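Local coordinates for plantazolicin methyltransferase BamL (Bacillus amyloliquefaciens subsp. plantarum, PDB 5DLY), which probably transfers methyl groups from S-adenosylmethionine to the amino terminus of desmethylplantazolicin, at residues 188-191 with 192-196; 8-11 with 12-15. All blocks are in the same frame, centred on the assembly; numbering follows the deposited sequence.

Interaction 1 of 2, residues 188-191 with 192-196. With 5D7 (prop-2-en-1-yl 2-[(1S)-1-amino-4-carbamimidamidobutyl]-1,3-thiazole-4-carboxylate), chain B.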
loop_
_atom_site.group_PDB
_atom_site.type_symbol
_atom_site.label_atom_id
_atom_site.label_comp_id
_atom_site.label_asym_id
_atom_site.label_seq_id
_atom_site.Cartn_x
_atom_site.Cartn_y
_atom_site.Cartn_z
ATOM N N ALA A 188 8.987 -6.146 -11.554
ATOM C CA ALA A 188 9.554 -5.854 -10.236
ATOM C C ALA A 188 8.733 -6.443 -9.093
ATOM O O ALA A 188 9.182 -6.455 -7.946
ATOM C CB ALA A 188 9.695 -4.350 -10.046
ATOM N N SER A 189 7.534 -6.925 -9.402
ATOM C CA SER A 189 6.596 -7.352 -8.357
ATOM C C SER A 189 6.898 -8.743 -7.811
ATOM O O SER A 189 7.605 -9.531 -8.444
ATOM C CB SER A 189 5.163 -7.324 -8.893
ATOM O OG SER A 189 4.877 -6.057 -9.462
ATOM N N LEU A 190 6.354 -9.035 -6.630
ATOM C CA LEU A 190 6.421 -10.376 -6.071
ATOM C C LEU A 190 5.221 -11.182 -6.549
ATOM O O LEU A 190 4.211 -10.621 -6.992
ATOM C CB LEU A 190 6.420 -10.325 -4.541
ATOM C CG LEU A 190 7.597 -9.586 -3.885
ATOM C CD1 LEU A 190 7.346 -9.406 -2.397
ATOM C CD2 LEU A 190 8.941 -10.260 -4.138
ATOM N N THR A 191 5.334 -12.501 -6.449
ATOM C CA THR A 191 4.191 -13.382 -6.603
ATOM C C THR A 191 3.556 -13.591 -5.236
ATOM O O THR A 191 4.162 -13.295 -4.201
ATOM C CB THR A 191 4.596 -14.764 -7.151
ATOM O OG1 THR A 191 5.526 -15.373 -6.244
ATOM C CG2 THR A 191 5.225 -14.649 -8.527
ATOM N N MET A 192 2.333 -14.109 -5.230
ATOM C CA MET A 192 1.663 -14.477 -3.995
ATOM C C MET A 192 2.536 -15.368 -3.104
ATOM O O MET A 192 2.671 -15.117 -1.905
ATOM C CB MET A 192 0.343 -15.179 -4.316
ATOM C CG MET A 192 -0.386 -15.692 -3.094
ATOM S SD MET A 192 -0.546 -14.392 -1.866
ATOM C CE MET A 192 -1.773 -13.355 -2.651
ATOM N N GLU A 193 3.117 -16.403 -3.709
ATOM C CA GLU A 193 4.005 -17.331 -3.019
ATOM C C GLU A 193 5.178 -16.612 -2.338
ATOM O O GLU A 193 5.460 -16.851 -1.157
ATOM C CB GLU A 193 4.515 -18.368 -4.025
ATOM C CG GLU A 193 5.525 -19.358 -3.479
ATOM C CD GLU A 193 6.077 -20.255 -4.569
ATOM O OE1 GLU A 193 7.011 -19.832 -5.288
ATOM O OE2 GLU A 193 5.572 -21.385 -4.701
ATOM N N GLU A 194 5.848 -15.728 -3.074
ATOM C CA GLU A 194 7.003 -14.995 -2.547
ATOM C C GLU A 194 6.609 -14.037 -1.434
ATOM O O GLU A 194 7.334 -13.890 -0.454
ATOM C CB GLU A 194 7.716 -14.222 -3.655
ATOM C CG GLU A 194 8.435 -15.103 -4.664
ATOM C CD GLU A 194 8.801 -14.360 -5.930
ATOM O OE1 GLU A 194 8.295 -13.232 -6.147
ATOM O OE2 GLU A 194 9.605 -14.901 -6.721
ATOM N N PHE A 195 5.468 -13.376 -1.615
ATOM C CA PHE A 195 4.949 -12.422 -0.643
ATOM C C PHE A 195 4.599 -13.120 0.669
ATOM O O PHE A 195 4.923 -12.614 1.754
ATOM C CB PHE A 195 3.729 -11.723 -1.260
ATOM C CG PHE A 195 3.216 -10.529 -0.489
ATOM C CD1 PHE A 195 4.081 -9.570 0.030
ATOM C CD2 PHE A 195 1.850 -10.345 -0.340
ATOM C CE1 PHE A 195 3.583 -8.461 0.717
ATOM C CE2 PHE A 195 1.345 -9.237 0.338
ATOM C CZ PHE A 195 2.219 -8.299 0.869
ATOM N N LYS A 196 3.961 -14.288 0.566
ATOM C CA LYS A 196 3.623 -15.108 1.742
ATOM C C LYS A 196 4.872 -15.497 2.526
ATOM O O LYS A 196 4.896 -15.393 3.761
ATOM C CB LYS A 196 2.861 -16.372 1.328
ATOM C CG LYS A 196 1.362 -16.194 1.139
ATOM C CD LYS A 196 0.677 -17.557 1.097
ATOM C CE LYS A 196 -0.839 -17.450 1.203
ATOM N NZ LYS A 196 -1.553 -17.864 -0.040
HETATM O O9 5D7 B . -2.375 -0.782 -9.156
HETATM C C6 5D7 B . -1.919 -0.768 -10.289
HETATM O O7 5D7 B . -2.620 -1.400 -11.380
HETATM C C8 5D7 B . -3.803 -2.176 -11.167
HETATM C C2 5D7 B . -0.646 -0.078 -10.603
HETATM N N3 5D7 B . -0.017 0.725 -9.702
HETATM C C4 5D7 B . 1.121 1.287 -10.136
HETATM S S5 5D7 B . 1.399 0.793 -11.775
HETATM C C1 5D7 B . -0.023 -0.180 -11.855
HETATM C CA 5D7 B . 2.058 2.207 -9.458
HETATM N N 5D7 B . 1.434 2.631 -8.211
HETATM C CB 5D7 B . 3.419 1.549 -9.190
HETATM C CG 5D7 B . 3.377 0.107 -8.672
HETATM C CD 5D7 B . 4.595 -0.144 -7.797
HETATM N NE 5D7 B . 4.630 -1.550 -7.418
HETATM C CZ 5D7 B . 5.175 -2.575 -8.076
HETATM N NH2 5D7 B . 5.104 -3.739 -7.596
HETATM N NH1 5D7 B . 5.789 -2.387 -9.175
HETATM C C3 5D7 B . -4.237 -2.748 -12.492
HETATM C C5 5D7 B . -5.514 -2.911 -12.776
HETATM O O HOH W 1 6.371 -17.752 -7.086
#
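Thr191 and Glu194 grip each other in both directions across the first turn of helix 192-203. Glu194 N donates to Thr191 OG1 at 3.2 Å with an N-H...O angle of 163°, and the backbone N of Thr191 returns a bond of 3.1 Å to Glu194 OE1. The carboxylate is met from above, 43° out of its plane. OG1 can face the helix end because it sits between the backbone N and the carbonyl carbon (chi1 60°); CG2 is thereby turned beside the backbone N. Packing is close on this side: Glu194 CG lies 3.3 Å from Thr191 OG1, and OE1 also rests 3.4 Å from Leu190 CA. This reciprocal pairing is a capping box, with Thr191 as the N-cap residue. The helix continues from it through Phe195 N, which donates to Thr191 O at 2.9 Å. Glu194 OE1 has a further, charged partner in Arg163, whose NH2 also bonds Ser189 O; one arginine thus ties the capping carboxylate to the loop leading into the helix. Apolar packing adds to this: Leu190 CD1 comes to Phe195 CD1 at 4.1 Å, oblique to the ring, and the two side chains cross at about a right angle, while Phe195 also packs on Val213 and Leu258 of the sheet. The loose side is the one toward solvent, bridged by water: one molecule lies 2.7 Å from Thr191 OG1 and donates to OE1 of exposed Glu193. At the other end of the segment, buried Ser189 faces the substrate-analog pocket, where its OG accepts from NH2 of the ligand's guanidinium group at 3.0 Å and is also hydrogen-bonded to Gln185 O.

Interaction 2 of 2, residues 8-11 with 12-15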
loop_
_atom_site.group_PDB
_atom_site.type_symbol
_atom_site.label_atom_id
_atom_site.label_comp_id
_atom_site.label_asym_id
_atom_site.label_seq_id
_atom_site.Cartn_x
_atom_site.Cartn_y
_atom_site.Cartn_z
ATOM N N GLU A 8 17.988 -11.017 -5.823
ATOM C CA GLU A 8 18.121 -11.335 -7.243
ATOM C C GLU A 8 17.136 -10.583 -8.127
ATOM O O GLU A 8 17.352 -10.463 -9.335
ATOM C CB GLU A 8 18.025 -12.844 -7.481
ATOM C CG GLU A 8 19.302 -13.590 -7.117
ATOM C CD GLU A 8 20.526 -13.075 -7.862
ATOM O OE1 GLU A 8 21.358 -12.384 -7.241
ATOM O OE2 GLU A 8 20.656 -13.344 -9.070
ATOM N N SER A 9 16.069 -10.071 -7.512
ATOM C CA SER A 9 15.090 -9.227 -8.202
ATOM C C SER A 9 15.328 -7.731 -7.964
ATOM O O SER A 9 14.540 -6.889 -8.412
ATOM C CB SER A 9 13.660 -9.619 -7.808
ATOM O OG SER A 9 13.502 -9.717 -6.402
ATOM N N GLU A 10 16.420 -7.396 -7.283
ATOM C CA GLU A 10 16.737 -6.000 -6.974
ATOM C C GLU A 10 16.851 -5.107 -8.214
ATOM O O GLU A 10 16.319 -3.997 -8.230
ATOM C CB GLU A 10 18.001 -5.915 -6.112
ATOM C CG GLU A 10 18.351 -4.519 -5.635
ATOM C CD GLU A 10 19.606 -4.502 -4.787
ATOM O OE1 GLU A 10 19.590 -5.082 -3.680
ATOM O OE2 GLU A 10 20.603 -3.905 -5.234
ATOM N N ALA A 11 17.529 -5.592 -9.252
ATOM C CA ALA A 11 17.688 -4.823 -10.485
ATOM C C ALA A 11 16.344 -4.489 -11.126
ATOM O O ALA A 11 16.165 -3.398 -11.658
ATOM C CB ALA A 11 18.581 -5.563 -11.471
ATOM N N ASN A 12 15.400 -5.426 -11.062
ATOM C CA ASN A 12 14.054 -5.177 -11.570
ATOM C C ASN A 12 13.373 -4.045 -10.811
ATOM O O ASN A 12 12.728 -3.189 -11.412
ATOM C CB ASN A 12 13.202 -6.444 -11.512
ATOM C CG ASN A 12 13.701 -7.530 -12.449
ATOM O OD1 ASN A 12 14.290 -7.249 -13.497
ATOM N ND2 ASN A 12 13.461 -8.778 -12.075
ATOM N N ARG A 13 13.545 -4.036 -9.493
ATOM C CA ARG A 13 12.928 -3.027 -8.641
ATOM C C ARG A 13 13.549 -1.655 -8.879
ATOM O O ARG A 13 12.836 -0.648 -8.907
ATOM C CB ARG A 13 13.011 -3.432 -7.164
ATOM C CG ARG A 13 12.197 -4.670 -6.826
ATOM C CD ARG A 13 11.980 -4.814 -5.328
ATOM N NE ARG A 13 13.259 -4.922 -4.628
ATOM C CZ ARG A 13 13.965 -6.044 -4.527
ATOM N NH1 ARG A 13 13.516 -7.179 -5.060
ATOM N NH2 ARG A 13 15.120 -6.029 -3.883
ATOM N N ILE A 14 14.870 -1.618 -9.089
ATOM C CA ILE A 14 15.550 -0.367 -9.447
ATOM C C ILE A 14 14.980 0.203 -10.748
ATOM O O ILE A 14 14.712 1.399 -10.834
ATOM C CB ILE A 14 17.089 -0.527 -9.574
ATOM C CG1 ILE A 14 17.704 -1.115 -8.293
ATOM C CG2 ILE A 14 17.735 0.799 -9.981
ATOM C CD1 ILE A 14 17.492 -0.306 -7.033
ATOM N N GLN A 15 14.784 -0.667 -11.739
ATOM C CA GLN A 15 14.208 -0.282 -13.025
ATOM C C GLN A 15 12.775 0.233 -12.892
ATOM O O GLN A 15 12.424 1.241 -13.503
ATOM C CB GLN A 15 14.284 -1.447 -14.025
ATOM C CG GLN A 15 13.626 -1.187 -15.378
ATOM C CD GLN A 15 14.229 -0.009 -16.133
ATOM O OE1 GLN A 15 15.390 0.353 -15.927
ATOM N NE2 GLN A 15 13.438 0.598 -17.013
HETATM O O HOH W 2 16.559 -8.186 -11.028
#
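Three backbone bonds join 8-11 to 12-15 in i to i+4 steps: Arg13 N to Ser9 O at 3.2 Å, Ile14 N to Glu10 O at 2.9 Å, and Gln15 N to Ala11 O. They form the opening turns of helix 10-21, with Ser9 at its N-cap and also just past the end of helix 2-8. Ser9 makes no side-chain capping bond. Its OG, set between the backbone N and the carbonyl carbon (chi1 49°), instead meets the Arg13 guanidinium at the edge and in plane; the bond from NH1 is short at 2.9 Å but weak, its N-H...O angle being 116°. The same hydroxyl is hydrogen-bonded to Ile5 O and Val6 O in the preceding helix. Arg13 reaches back over the first turn through a bend at chi3 (-60°), which lays one guanidinium face against Glu10 CA, 3.4 Å from the plane and offset toward the rim. Further bonds fix this group: NE to Phe136 O, and NH2 to Lys137 O and Val6 O. The Glu10 and Arg13 side chains cross at about a right angle. Glu10 OE1 stays 4.6 Å from Arg13 NH2, beyond a salt bridge, and pairs with Arg7. Exposed Ile14 brings its CG1 to 3.2 Å from Glu10 O, one turn back along the helix. Gln15, only partly exposed, leads its amide away from the 8-11 segment, and its NE2 is hydrogen-bonded to Asp184 OD2. A water spans the break between the helices, accepting from Asn12 N and donating to Glu8 O at 2.9 Å, while Asn12 CB lies 3.4 Å from Ser9 O.

How the interactions relate
Both interactions are helix starts, but they use their N-cap residues differently: Thr191 in interaction 1 is part of a reciprocal capping box, whereas Ser9 in interaction 2 turns its hydroxyl to an arginine and to the carbonyls of the preceding helix. Interaction 1 is partly buried, packs against the sheet and reaches the substrate analog through Ser189. Interaction 2 is a surface contact, its centre about 19 Å from that of the chain, although its Arg13 is buried. Their centres are 14 Å apart and the two meet directly: Ala188 CB lies 3.5 Å from Asn12 O, so helix 10-21 packs on the loop that carries the ligand-binding serine.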